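PDB 6TA8: tyrocidine synthase 2 from Brevibacillus parabrevis, which belongs to the nonribosomal peptide synthetases and has here a condensation domain, a fold of two lobes that each combine beta-sheet and helices. Local coordinates for residues A[33-38]-A[99-104]; A[80-85]-A[195-200]; A[253-258]-A[453-458]; A[337-342]-A[460-465]. All blocks are in the same frame, centred on the assembly; numbering follows the deposited sequence.

How the contacts relate
The four contacts form two pairs within one condensation domain. Contacts 1 and 2 lie about 14 Å apart between centres and touch where Asn101 meets Asp84. Contacts 3 and 4 lie about 16 Å apart between centres and share helix 445-466. The two pairs sit on opposite sides of the chain's centre, with centres about 39 to 48 Å apart. Along the chain, contacts 1 and 2 close before contacts 3 and 4 open, and within each pair the segments alternate. This order fits the two successive lobes of a condensation domain. Contacts 1 and 2 tie the small sheet to a helix end and a loop. Contacts 3 and 4 join helix 445-466 to edge strand 250-256 and to the start of helix 339-351.

Contact 1 of 4, residues A[33-38]-A[99-104]; sequences GEIALT and QINRGL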
loop_
_atom_site.group_PDB
_atom_site.type_symbol
_atom_site.label_atom_id
_atom_site.label_comp_id
_atom_site.label_asym_id
_atom_site.label_seq_id
_atom_site.Cartn_x
_atom_site.Cartn_y
_atom_site.Cartn_z
ATOM N N GLY A 33 -25.608 -0.024 2.928
ATOM C CA GLY A 33 -25.729 -0.218 4.360
ATOM C C GLY A 33 -24.400 -0.041 5.077
ATOM O O GLY A 33 -23.358 0.230 4.478
ATOM N N GLU A 34 -24.467 -0.209 6.396
ATOM C CA GLU A 34 -23.291 -0.049 7.241
ATOM C C GLU A 34 -22.349 -1.238 7.088
ATOM O O GLU A 34 -22.784 -2.383 6.937
ATOM C CB GLU A 34 -23.709 0.103 8.705
ATOM C CG GLU A 34 -22.611 -0.215 9.711
ATOM C CD GLU A 34 -22.742 0.566 11.001
ATOM O OE1 GLU A 34 -23.821 1.150 11.238
ATOM O OE2 GLU A 34 -21.765 0.597 11.777
ATOM N N ILE A 35 -21.047 -0.956 7.118
ATOM C CA ILE A 35 -20.006 -1.976 7.117
ATOM C C ILE A 35 -19.171 -1.808 8.379
ATOM O O ILE A 35 -19.015 -0.700 8.900
ATOM C CB ILE A 35 -19.120 -1.889 5.854
ATOM C CG1 ILE A 35 -19.986 -1.703 4.608
ATOM C CG2 ILE A 35 -18.246 -3.125 5.718
ATOM C CD1 ILE A 35 -19.195 -1.636 3.321
ATOM N N ALA A 36 -18.641 -2.922 8.877
ATOM C CA ALA A 36 -17.764 -2.887 10.037
ATOM C C ALA A 36 -16.356 -2.469 9.627
ATOM O O ALA A 36 -15.914 -2.713 8.501
ATOM C CB ALA A 36 -17.726 -4.250 10.727
ATOM N N LEU A 37 -15.652 -1.833 10.559
ATOM C CA LEU A 37 -14.305 -1.342 10.296
ATOM C C LEU A 37 -13.317 -2.503 10.330
ATOM O O LEU A 37 -13.243 -3.237 11.321
ATOM C CB LEU A 37 -13.917 -0.275 11.318
ATOM C CG LEU A 37 -14.611 1.086 11.219
ATOM C CD1 LEU A 37 -14.241 1.960 12.406
ATOM C CD2 LEU A 37 -14.260 1.779 9.912
ATOM N N THR A 38 -12.560 -2.668 9.247
ATOM C CA THR A 38 -11.520 -3.678 9.199
ATOM C C THR A 38 -10.341 -3.254 10.077
ATOM O O THR A 38 -10.233 -2.085 10.456
ATOM C CB THR A 38 -11.069 -3.902 7.755
ATOM O OG1 THR A 38 -10.545 -2.683 7.217
ATOM C CG2 THR A 38 -12.237 -4.366 6.902
ATOM N N GLN A 99 -18.904 3.708 9.033
ATOM C CA GLN A 99 -18.760 3.732 7.583
ATOM C C GLN A 99 -19.983 3.091 6.942
ATOM O O GLN A 99 -20.401 1.998 7.338
ATOM C CB GLN A 99 -17.478 3.025 7.132
ATOM C CG GLN A 99 -17.351 1.565 7.533
ATOM C CD GLN A 99 -16.371 0.794 6.660
ATOM O OE1 GLN A 99 -15.795 1.339 5.718
ATOM N NE2 GLN A 99 -16.183 -0.482 6.969
ATOM N N ILE A 100 -20.566 3.784 5.967
ATOM C CA ILE A 100 -21.754 3.321 5.262
ATOM C C ILE A 100 -21.436 3.253 3.777
ATOM O O ILE A 100 -20.936 4.225 3.197
ATOM C CB ILE A 100 -22.966 4.239 5.506
ATOM C CG1 ILE A 100 -23.050 4.657 6.973
ATOM C CG2 ILE A 100 -24.249 3.545 5.076
ATOM C CD1 ILE A 100 -24.109 5.702 7.235
ATOM N N ASN A 101 -21.728 2.110 3.163
ATOM C CA ASN A 101 -21.640 1.973 1.716
ATOM C C ASN A 101 -22.914 2.548 1.109
ATOM O O ASN A 101 -23.982 1.934 1.193
ATOM C CB ASN A 101 -21.448 0.513 1.322
ATOM C CG ASN A 101 -20.703 0.356 0.011
ATOM O OD1 ASN A 101 -19.905 -0.566 -0.156
ATOM N ND2 ASN A 101 -20.960 1.260 -0.929
ATOM N N ARG A 102 -22.811 3.730 0.513
ATOM C CA ARG A 102 -23.979 4.369 -0.067
ATOM C C ARG A 102 -24.367 3.690 -1.379
ATOM O O ARG A 102 -23.577 2.975 -2.003
ATOM C CB ARG A 102 -23.719 5.858 -0.300
ATOM C CG ARG A 102 -23.566 6.667 0.981
ATOM C CD ARG A 102 -24.464 7.895 0.972
ATOM N NE ARG A 102 -24.146 8.818 2.057
ATOM C CZ ARG A 102 -24.670 8.749 3.277
ATOM N NH1 ARG A 102 -25.542 7.796 3.575
ATOM N NH2 ARG A 102 -24.323 9.635 4.201
ATOM N N GLY A 103 -25.609 3.918 -1.788
ATOM C CA GLY A 103 -26.131 3.396 -3.034
ATOM C C GLY A 103 -25.794 4.281 -4.213
ATOM O O GLY A 103 -24.803 5.019 -4.206
ATOM N N LEU A 104 -26.632 4.207 -5.245
ATOM C CA LEU A 104 -26.474 5.013 -6.455
ATOM C C LEU A 104 -27.314 6.284 -6.400
ATOM O O LEU A 104 -27.877 6.711 -7.412
ATOM C CB LEU A 104 -26.829 4.190 -7.690
ATOM C CG LEU A 104 -26.233 2.786 -7.803
ATOM C CD1 LEU A 104 -26.598 2.164 -9.142
ATOM C CD2 LEU A 104 -24.723 2.818 -7.618
#
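Gln99 has CG between its backbone N and carbonyl carbon (chi1 59°), and its extended chain then reaches over to Ile35 and Ala36. Ile35 CG2, anti to the backbone N, lies by the Gln99 amide together with Ile35 CB, which is 3.4 Å from Gln99 NE2. The CG1 branch carries Ile35 CD1 to Asn101, where it rests 3.7 Å from CB. Ile35, Gln99 and Asn101 lie on one face of the sheet. Ile35 and Asn101 also touch Met88 of strand 88-91, and Ile35 packs on helix 201-212. From the other direction, Leu37 CD2 lies 3.9 Å from Gln99 CG.

The backbones run antiparallel. Gly33 and Asn101 form a hydrogen-bonded pair, with Asn101 N to Gly33 O at 2.8 Å and Gly33 N to Asn101 O at 3.1 Å. Gly33 has phi 111°, a conformation suited to glycine. Next comes the non-hydrogen-bonded pair of Glu34 and Ile100, where Ile100 CG2 leans on Gly33 O at 3.5 Å. Ile35 N then gives a nearly straight bond to Gln99 O, 3.0 Å long at 173°. Farther along, Gln99 NE2 makes a weak, bent bond of 2.7 Å to Ala36 O.

Strand 33-35 is thus held at the edge of a three-stranded sheet by main-chain bonds, and the Gln99 amide adds a weak side-chain bond to the carbonyl of Ala36. The amide of Asn101 serves differently: its ND2 bonds Asp84 O, so it links the sheet to the turn after helix 69-82.

Contact 2 of 4, residues A[80-85]-A[195-200]; sequences VEHHDA and PKKTDS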
loop_
_atom_site.group_PDB
_atom_site.type_symbol
_atom_site.label_atom_id
_atom_site.label_comp_id
_atom_site.label_asym_id
_atom_site.label_seq_id
_atom_site.Cartn_x
_atom_site.Cartn_y
_atom_site.Cartn_z
ATOM N N VAL A 80 -17.502 3.391 -10.424
ATOM C CA VAL A 80 -17.955 3.618 -9.056
ATOM C C VAL A 80 -19.254 2.870 -8.780
ATOM O O VAL A 80 -19.521 2.474 -7.638
ATOM C CB VAL A 80 -18.094 5.129 -8.792
ATOM C CG1 VAL A 80 -18.426 5.390 -7.339
ATOM C CG2 VAL A 80 -16.808 5.846 -9.170
ATOM N N GLU A 81 -20.079 2.657 -9.807
ATOM C CA GLU A 81 -21.270 1.833 -9.631
ATOM C C GLU A 81 -20.903 0.360 -9.490
ATOM O O GLU A 81 -21.519 -0.368 -8.704
ATOM C CB GLU A 81 -22.231 2.042 -10.803
ATOM C CG GLU A 81 -23.019 0.803 -11.200
ATOM C CD GLU A 81 -24.251 1.130 -12.023
ATOM O OE1 GLU A 81 -25.231 0.356 -11.961
ATOM O OE2 GLU A 81 -24.237 2.156 -12.733
ATOM N N HIS A 82 -19.894 -0.093 -10.236
ATOM C CA HIS A 82 -19.502 -1.498 -10.187
ATOM C C HIS A 82 -18.817 -1.832 -8.868
ATOM O O HIS A 82 -19.218 -2.767 -8.165
ATOM C CB HIS A 82 -18.591 -1.828 -11.369
ATOM C CG HIS A 82 -18.432 -3.295 -11.618
ATOM N ND1 HIS A 82 -17.508 -4.068 -10.948
ATOM C CD2 HIS A 82 -19.078 -4.130 -12.465
ATOM C CE1 HIS A 82 -17.593 -5.317 -11.371
ATOM N NE2 HIS A 82 -18.538 -5.382 -12.291
ATOM N N HIS A 83 -17.779 -1.078 -8.514
ATOM C CA HIS A 83 -17.034 -1.301 -7.276
ATOM C C HIS A 83 -17.695 -0.485 -6.173
ATOM O O HIS A 83 -17.473 0.723 -6.055
ATOM C CB HIS A 83 -15.567 -0.932 -7.465
ATOM C CG HIS A 83 -14.903 -1.673 -8.584
ATOM N ND1 HIS A 83 -14.553 -3.002 -8.490
ATOM C CD2 HIS A 83 -14.534 -1.273 -9.825
ATOM C CE1 HIS A 83 -13.994 -3.390 -9.622
ATOM N NE2 HIS A 83 -13.969 -2.359 -10.449
ATOM N N ASP A 84 -18.510 -1.155 -5.351
ATOM C CA ASP A 84 -19.341 -0.461 -4.374
ATOM C C ASP A 84 -18.533 0.203 -3.266
ATOM O O ASP A 84 -19.028 1.149 -2.645
ATOM C CB ASP A 84 -20.347 -1.437 -3.760
ATOM C CG ASP A 84 -21.260 -2.059 -4.797
ATOM O OD1 ASP A 84 -22.252 -1.409 -5.189
ATOM O OD2 ASP A 84 -20.982 -3.200 -5.224
ATOM N N ALA A 85 -17.309 -0.264 -3.003
ATOM C CA ALA A 85 -16.512 0.322 -1.931
ATOM C C ALA A 85 -16.133 1.772 -2.208
ATOM O O ALA A 85 -15.851 2.514 -1.261
ATOM C CB ALA A 85 -15.248 -0.505 -1.698
ATOM N N PRO A 195 -16.368 -7.030 -15.849
ATOM C CA PRO A 195 -16.467 -8.420 -15.387
ATOM C C PRO A 195 -17.356 -8.560 -14.159
ATOM O O PRO A 195 -17.683 -7.589 -13.473
ATOM C CB PRO A 195 -15.015 -8.791 -15.065
ATOM C CG PRO A 195 -14.208 -7.911 -15.952
ATOM C CD PRO A 195 -14.965 -6.615 -16.035
ATOM N N LYS A 196 -17.744 -9.805 -13.889
ATOM C CA LYS A 196 -18.653 -10.095 -12.789
ATOM C C LYS A 196 -18.054 -9.655 -11.459
ATOM O O LYS A 196 -16.839 -9.706 -11.249
ATOM C CB LYS A 196 -18.977 -11.589 -12.749
ATOM C CG LYS A 196 -19.782 -12.086 -13.938
ATOM C CD LYS A 196 -21.223 -11.603 -13.876
ATOM C CE LYS A 196 -22.036 -12.138 -15.043
ATOM N NZ LYS A 196 -21.528 -11.634 -16.348
ATOM N N LYS A 197 -18.924 -9.215 -10.554
ATOM C CA LYS A 197 -18.479 -8.778 -9.240
ATOM C C LYS A 197 -18.050 -9.970 -8.396
ATOM O O LYS A 197 -18.702 -11.018 -8.387
ATOM C CB LYS A 197 -19.592 -8.020 -8.516
ATOM C CG LYS A 197 -20.045 -6.736 -9.187
ATOM C CD LYS A 197 -20.954 -5.950 -8.257
ATOM C CE LYS A 197 -21.581 -4.758 -8.955
ATOM N NZ LYS A 197 -22.331 -3.905 -7.992
ATOM N N THR A 198 -16.943 -9.805 -7.681
ATOM C CA THR A 198 -16.533 -10.771 -6.675
ATOM C C THR A 198 -17.225 -10.417 -5.357
ATOM O O THR A 198 -18.221 -9.688 -5.345
ATOM C CB THR A 198 -15.005 -10.799 -6.567
ATOM O OG1 THR A 198 -14.499 -9.458 -6.560
ATOM C CG2 THR A 198 -14.404 -11.559 -7.741
ATOM N N ASP A 199 -16.714 -10.920 -4.238
ATOM C CA ASP A 199 -17.341 -10.649 -2.951
ATOM C C ASP A 199 -17.192 -9.176 -2.592
ATOM O O ASP A 199 -16.106 -8.602 -2.714
ATOM C CB ASP A 199 -16.730 -11.530 -1.864
ATOM C CG ASP A 199 -17.162 -12.980 -1.982
ATOM O OD1 ASP A 199 -18.298 -13.226 -2.437
ATOM O OD2 ASP A 199 -16.367 -13.872 -1.618
ATOM N N SER A 200 -18.290 -8.566 -2.156
ATOM C CA SER A 200 -18.275 -7.160 -1.790
ATOM C C SER A 200 -17.421 -6.937 -0.545
ATOM O O SER A 200 -17.164 -7.854 0.241
ATOM C CB SER A 200 -19.696 -6.655 -1.542
ATOM O OG SER A 200 -20.238 -7.222 -0.361
#
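The last turn of helix 69-82 faces an irregular, largely extended loop, with the CA atoms of His82 and Lys197 7.4 Å apart, and His83 is where the chain leaves helical geometry. The His82 ring is placed by CG anti to its backbone N (chi1 -165°). It reaches the loop in two ways. NE2 makes a weak, bent hydrogen bond of 2.6 Å to Pro195 O, which lies at the edge of the ring. Lys197 CG sits over one face, 3.9 Å from the ring centroid, as a CH-pi contact.

From there the extended lysine runs past the ring in the opposite direction. Its CE passes 3.2 Å from the carbonyl oxygen of His82. At its end NZ forms a salt bridge of 3.2 Å with OD2 of Asp84, met on the syn side and 18° out of the carboxylate plane. The ammonium also bonds Gly29 O, and Asp84 OD1 pairs with Arg87, so each charge has a second partner.

The loop between helices 169-187 and 201-212 lies against the C-terminal end of helix 69-82, and Ser200 caps the N-terminus of helix 201-212. Just past helix 69-82, Asp84 O accepts a bond from Asn101 ND2, which links this 3-10 segment to strand 98-101.

Contact 3 of 4, residues A[253-258]-A[453-458]; sequences LSFALT and DSYRKH
Strand 253-256 and helix 453-458 run nearly parallel, with axes 9.9 Å apart at closest approach and 19° between their directions. Phe255 and Arg456 point at each other across this gap, their CA atoms 8.2 Å apart. CB of Phe255 already points toward the helix, and chi1 75° turns the ring to bring CZ up to Tyr455. CD2 of Tyr455 comes to the edge of this ring, in its plane, 3.6 Å from CZ. The two ring planes stand at 86° and meet rim to rim, so neither ring lies over the other's face.

Arg456 slides past Phe255 in the opposite direction. Its CB is 3.8 Å from CE1 of the ring, and the chain bends at chi3. The guanidinium thereby brings one face over Phe255 CB, which lies 4.1 Å above its plane. Arg456 NH2 pairs with Asp453 OD1 at 3.6 Å on the same helix. Tyr455 OH bonds Leu281 O of helix 277-293, and Ile434 of the adjoining strand 431-439 touches both rings.

No hydrogen bond crosses between the segments. The edge strand of the six-stranded sheet meets helix 445-466 mainly through carbon atoms, with the Arg456 guanidinium laid over Phe255 CB, while the polar ends of Tyr455 and Arg456 find partners on the helices.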
loop_
_atom_site.group_PDB
_atom_site.type_symbol
_atom_site.label_atom_id
_atom_site.label_comp_id
_atom_site.label_asym_id
_atom_site.label_seq_id
_atom_site.Cartn_x
_atom_site.Cartn_y
_atom_site.Cartn_z
ATOM N N LEU A 253 14.627 9.243 -0.411
ATOM C CA LEU A 253 15.857 8.924 -1.123
ATOM C C LEU A 253 15.652 7.597 -1.840
ATOM O O LEU A 253 15.358 6.582 -1.199
ATOM C CB LEU A 253 17.048 8.848 -0.165
ATOM C CG LEU A 253 18.427 8.624 -0.792
ATOM C CD1 LEU A 253 19.483 9.446 -0.073
ATOM C CD2 LEU A 253 18.802 7.154 -0.778
ATOM N N SER A 254 15.807 7.603 -3.161
ATOM C CA SER A 254 15.519 6.441 -3.984
ATOM C C SER A 254 16.761 5.998 -4.747
ATOM O O SER A 254 17.596 6.819 -5.142
ATOM C CB SER A 254 14.386 6.732 -4.978
ATOM O OG SER A 254 13.254 7.271 -4.320
ATOM N N PHE A 255 16.871 4.686 -4.948
ATOM C CA PHE A 255 17.881 4.111 -5.824
ATOM C C PHE A 255 17.234 3.016 -6.657
ATOM O O PHE A 255 16.287 2.359 -6.218
ATOM C CB PHE A 255 19.086 3.562 -5.037
ATOM C CG PHE A 255 18.824 2.255 -4.334
ATOM C CD1 PHE A 255 19.104 1.047 -4.956
ATOM C CD2 PHE A 255 18.326 2.235 -3.042
ATOM C CE1 PHE A 255 18.872 -0.153 -4.310
ATOM C CE2 PHE A 255 18.096 1.038 -2.389
ATOM C CZ PHE A 255 18.369 -0.158 -3.025
ATOM N N ALA A 256 17.748 2.830 -7.869
ATOM C CA ALA A 256 17.193 1.870 -8.809
ATOM C C ALA A 256 18.294 0.961 -9.335
ATOM O O ALA A 256 19.478 1.309 -9.322
ATOM C CB ALA A 256 16.489 2.570 -9.979
ATOM N N LEU A 257 17.884 -0.214 -9.798
ATOM C CA LEU A 257 18.784 -1.176 -10.414
ATOM C C LEU A 257 18.601 -1.165 -11.927
ATOM O O LEU A 257 17.523 -0.851 -12.437
ATOM C CB LEU A 257 18.535 -2.586 -9.872
ATOM C CG LEU A 257 18.719 -2.803 -8.369
ATOM C CD1 LEU A 257 18.574 -4.276 -8.023
ATOM C CD2 LEU A 257 20.067 -2.273 -7.907
ATOM N N THR A 258 19.671 -1.507 -12.640
ATOM C CA THR A 258 19.603 -1.591 -14.089
ATOM C C THR A 258 18.698 -2.747 -14.513
ATOM O O THR A 258 18.468 -3.699 -13.761
ATOM C CB THR A 258 21.001 -1.769 -14.684
ATOM O OG1 THR A 258 21.550 -3.021 -14.254
ATOM C CG2 THR A 258 21.920 -0.642 -14.238
ATOM N N ASP A 453 22.890 2.731 0.200
ATOM C CA ASP A 453 24.040 2.160 -0.491
ATOM C C ASP A 453 24.440 0.819 0.109
ATOM O O ASP A 453 24.955 -0.050 -0.605
ATOM C CB ASP A 453 25.216 3.136 -0.458
ATOM C CG ASP A 453 24.930 4.418 -1.218
ATOM O OD1 ASP A 453 23.854 4.512 -1.846
ATOM O OD2 ASP A 453 25.780 5.334 -1.187
ATOM N N SER A 454 24.215 0.631 1.412
ATOM C CA SER A 454 24.452 -0.672 2.022
ATOM C C SER A 454 23.373 -1.673 1.630
ATOM O O SER A 454 23.632 -2.881 1.590
ATOM C CB SER A 454 24.526 -0.538 3.543
ATOM O OG SER A 454 25.590 0.316 3.930
ATOM N N TYR A 455 22.162 -1.190 1.342
ATOM C CA TYR A 455 21.098 -2.075 0.882
ATOM C C TYR A 455 21.334 -2.535 -0.550
ATOM O O TYR A 455 20.926 -3.642 -0.921
ATOM C CB TYR A 455 19.747 -1.368 1.005
ATOM C CG TYR A 455 18.548 -2.248 0.733
ATOM C CD1 TYR A 455 18.511 -3.563 1.177
ATOM C CD2 TYR A 455 17.448 -1.759 0.041
ATOM C CE1 TYR A 455 17.415 -4.368 0.931
ATOM C CE2 TYR A 455 16.348 -2.557 -0.207
ATOM C CZ TYR A 455 16.336 -3.860 0.240
ATOM O OH TYR A 455 15.244 -4.659 -0.005
ATOM N N ARG A 456 21.994 -1.709 -1.364
ATOM C CA ARG A 456 22.281 -2.091 -2.742
ATOM C C ARG A 456 23.461 -3.053 -2.823
ATOM O O ARG A 456 23.434 -4.006 -3.610
ATOM C CB ARG A 456 22.545 -0.845 -3.588
ATOM C CG ARG A 456 23.223 -1.130 -4.917
ATOM C CD ARG A 456 23.030 0.015 -5.891
ATOM N NE ARG A 456 23.348 1.306 -5.287
ATOM C CZ ARG A 456 23.144 2.476 -5.881
ATOM N NH1 ARG A 456 22.619 2.521 -7.099
ATOM N NH2 ARG A 456 23.464 3.603 -5.259
ATOM N N LYS A 457 24.500 -2.826 -2.014
ATOM C CA LYS A 457 25.668 -3.698 -2.031
ATOM C C LYS A 457 25.356 -5.110 -1.556
ATOM O O LYS A 457 26.180 -6.009 -1.760
ATOM C CB LYS A 457 26.789 -3.099 -1.177
ATOM C CG LYS A 457 26.620 -3.288 0.321
ATOM C CD LYS A 457 27.972 -3.396 1.011
ATOM C CE LYS A 457 27.838 -3.303 2.524
ATOM N NZ LYS A 457 27.508 -1.921 2.973
ATOM N N HIS A 458 24.199 -5.328 -0.933
ATOM C CA HIS A 458 23.755 -6.666 -0.567
ATOM C C HIS A 458 22.777 -7.260 -1.567
ATOM O O HIS A 458 22.742 -8.484 -1.729
ATOM C CB HIS A 458 23.114 -6.652 0.825
ATOM C CG HIS A 458 24.097 -6.470 1.938
ATOM N ND1 HIS A 458 24.295 -5.260 2.567
ATOM C CD2 HIS A 458 24.943 -7.345 2.532
ATOM C CE1 HIS A 458 25.217 -5.397 3.503
ATOM N NE2 HIS A 458 25.626 -6.653 3.503
#

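Contact 4 of 4, residues A[337-342]-A[460-465]; sequences EDLPYQ and LGIIEH
The imidazole of His465 meets the pyrrolidine ring of Pro340, and CE1 and NE2 are the atoms that touch. Pro340 CG is 3.4 Å from His465 CE1, with Pro340 CD a little farther off. The two side chains cross at a slant. Leu339 CD2 approaches the same imidazole more loosely, 4.3 Å from His465 CD2. His465 has CG anti to its backbone N (chi1 153°), which carries the ring out toward the proline. Its NE2 is hydrogen-bonded to Tyr273 OH, which should help fix the rotation of the ring.

The contact joins the start of helix 339-351 to the last turns of helix 445-466. Asp338 is the N-cap of the first helix: its OD1 accepts a weak bond of 3.3 Å from Tyr341 N. Pro340 follows in the first turn, where its missing N-H costs no helical bond. Both features are common at helix starts. Leu339 and Pro340 are the residues this helix turns to its neighbour.

Leu339 makes the contact with Ile462. Its CD2 lies 3.8 Å from Ile462 CG1, the two side chains crossing at about a right angle. The same methyl is 4.1 Å from Gly461 O, the carbonyl one turn before His465. Helix 277-293 touches both sides, with Leu287 on Leu339 and Leu280 on Ile462.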
loop_
_atom_site.group_PDB
_atom_site.type_symbol
_atom_site.label_atom_id
_atom_site.label_comp_id
_atom_site.label_asym_id
_atom_site.label_seq_id
_atom_site.Cartn_x
_atom_site.Cartn_y
_atom_site.Cartn_z
ATOM N N GLU A 337 27.971 -13.714 7.723
ATOM C CA GLU A 337 29.013 -14.157 6.804
ATOM C C GLU A 337 28.488 -15.214 5.841
ATOM O O GLU A 337 28.787 -15.174 4.641
ATOM C CB GLU A 337 30.213 -14.700 7.587
ATOM C CG GLU A 337 30.592 -13.924 8.853
ATOM C CD GLU A 337 29.680 -14.211 10.036
ATOM O OE1 GLU A 337 28.476 -13.903 9.941
ATOM O OE2 GLU A 337 30.166 -14.747 11.054
ATOM N N ASP A 338 27.706 -16.166 6.348
ATOM C CA ASP A 338 27.163 -17.254 5.537
ATOM C C ASP A 338 25.874 -16.765 4.889
ATOM O O ASP A 338 24.791 -16.838 5.472
ATOM C CB ASP A 338 26.933 -18.494 6.394
ATOM C CG ASP A 338 26.876 -19.769 5.575
ATOM O OD1 ASP A 338 26.687 -19.682 4.344
ATOM O OD2 ASP A 338 27.019 -20.860 6.165
ATOM N N LEU A 339 25.995 -16.257 3.664
ATOM C CA LEU A 339 24.841 -15.781 2.909
ATOM C C LEU A 339 23.902 -16.928 2.538
ATOM O O LEU A 339 22.678 -16.749 2.603
ATOM C CB LEU A 339 25.283 -15.022 1.656
ATOM C CG LEU A 339 24.458 -13.774 1.342
ATOM C CD1 LEU A 339 24.597 -12.763 2.464
ATOM C CD2 LEU A 339 24.869 -13.163 0.010
ATOM N N PRO A 340 24.405 -18.102 2.125
ATOM C CA PRO A 340 23.495 -19.254 1.988
ATOM C C PRO A 340 22.710 -19.545 3.257
ATOM O O PRO A 340 21.489 -19.733 3.201
ATOM C CB PRO A 340 24.446 -20.397 1.617
ATOM C CG PRO A 340 25.540 -19.734 0.887
ATOM C CD PRO A 340 25.734 -18.402 1.557
ATOM N N TYR A 341 23.382 -19.572 4.410
ATOM C CA TYR A 341 22.676 -19.772 5.671
ATOM C C TYR A 341 21.785 -18.582 6.008
ATOM O O TYR A 341 20.770 -18.745 6.694
ATOM C CB TYR A 341 23.683 -20.033 6.793
ATOM C CG TYR A 341 23.116 -19.941 8.193
ATOM C CD1 TYR A 341 22.340 -20.966 8.719
ATOM C CD2 TYR A 341 23.371 -18.835 8.994
ATOM C CE1 TYR A 341 21.826 -20.887 9.999
ATOM C CE2 TYR A 341 22.861 -18.748 10.275
ATOM C CZ TYR A 341 22.091 -19.776 10.773
ATOM O OH TYR A 341 21.581 -19.694 12.048
ATOM N N GLN A 342 22.136 -17.387 5.525
ATOM C CA GLN A 342 21.332 -16.203 5.814
ATOM C C GLN A 342 20.023 -16.218 5.034
ATOM O O GLN A 342 18.960 -15.921 5.591
ATOM C CB GLN A 342 22.128 -14.939 5.496
ATOM C CG GLN A 342 21.498 -13.660 6.020
ATOM C CD GLN A 342 21.666 -13.502 7.517
ATOM O OE1 GLN A 342 22.663 -13.939 8.089
ATOM N NE2 GLN A 342 20.689 -12.873 8.161
ATOM N N LEU A 460 22.985 -6.668 -4.871
ATOM C CA LEU A 460 23.882 -7.115 -5.931
ATOM C C LEU A 460 24.691 -8.330 -5.503
ATOM O O LEU A 460 25.025 -9.177 -6.340
ATOM C CB LEU A 460 24.813 -5.975 -6.345
ATOM C CG LEU A 460 24.135 -4.681 -6.798
ATOM C CD1 LEU A 460 25.162 -3.576 -6.982
ATOM C CD2 LEU A 460 23.350 -4.911 -8.079
ATOM N N GLY A 461 25.015 -8.436 -4.213
ATOM C CA GLY A 461 25.752 -9.592 -3.738
ATOM C C GLY A 461 24.929 -10.863 -3.732
ATOM O O GLY A 461 25.472 -11.958 -3.901
ATOM N N ILE A 462 23.613 -10.742 -3.543
ATOM C CA ILE A 462 22.755 -11.920 -3.518
ATOM C C ILE A 462 22.507 -12.440 -4.929
ATOM O O ILE A 462 22.584 -13.649 -5.177
ATOM C CB ILE A 462 21.436 -11.602 -2.788
ATOM C CG1 ILE A 462 21.675 -11.488 -1.281
ATOM C CG2 ILE A 462 20.391 -12.667 -3.077
ATOM C CD1 ILE A 462 20.432 -11.140 -0.493
ATOM N N ILE A 463 22.212 -11.545 -5.876
ATOM C CA ILE A 463 21.922 -11.988 -7.237
ATOM C C ILE A 463 23.163 -12.579 -7.892
ATOM O O ILE A 463 23.061 -13.521 -8.688
ATOM C CB ILE A 463 21.339 -10.831 -8.070
ATOM C CG1 ILE A 463 22.311 -9.651 -8.120
ATOM C CG2 ILE A 463 20.002 -10.391 -7.500
ATOM C CD1 ILE A 463 22.350 -8.944 -9.458
ATOM N N GLU A 464 24.347 -12.053 -7.577
ATOM C CA GLU A 464 25.581 -12.622 -8.104
ATOM C C GLU A 464 25.992 -13.891 -7.370
ATOM O O GLU A 464 26.733 -14.705 -7.933
ATOM C CB GLU A 464 26.707 -11.588 -8.039
ATOM C CG GLU A 464 26.474 -10.376 -8.928
ATOM C CD GLU A 464 27.451 -9.250 -8.652
ATOM O OE1 GLU A 464 28.641 -9.538 -8.404
ATOM O OE2 GLU A 464 27.028 -8.074 -8.679
ATOM N N HIS A 465 25.531 -14.078 -6.133
ATOM C CA HIS A 465 25.780 -15.330 -5.428
ATOM C C HIS A 465 24.773 -16.400 -5.830
ATOM O O HIS A 465 25.134 -17.572 -5.977
ATOM C CB HIS A 465 25.742 -15.102 -3.916
ATOM C CG HIS A 465 25.349 -16.314 -3.130
ATOM N ND1 HIS A 465 26.186 -17.397 -2.968
ATOM C CD2 HIS A 465 24.211 -16.613 -2.461
ATOM C CE1 HIS A 465 25.580 -18.313 -2.233
ATOM N NE2 HIS A 465 24.380 -17.862 -1.913
#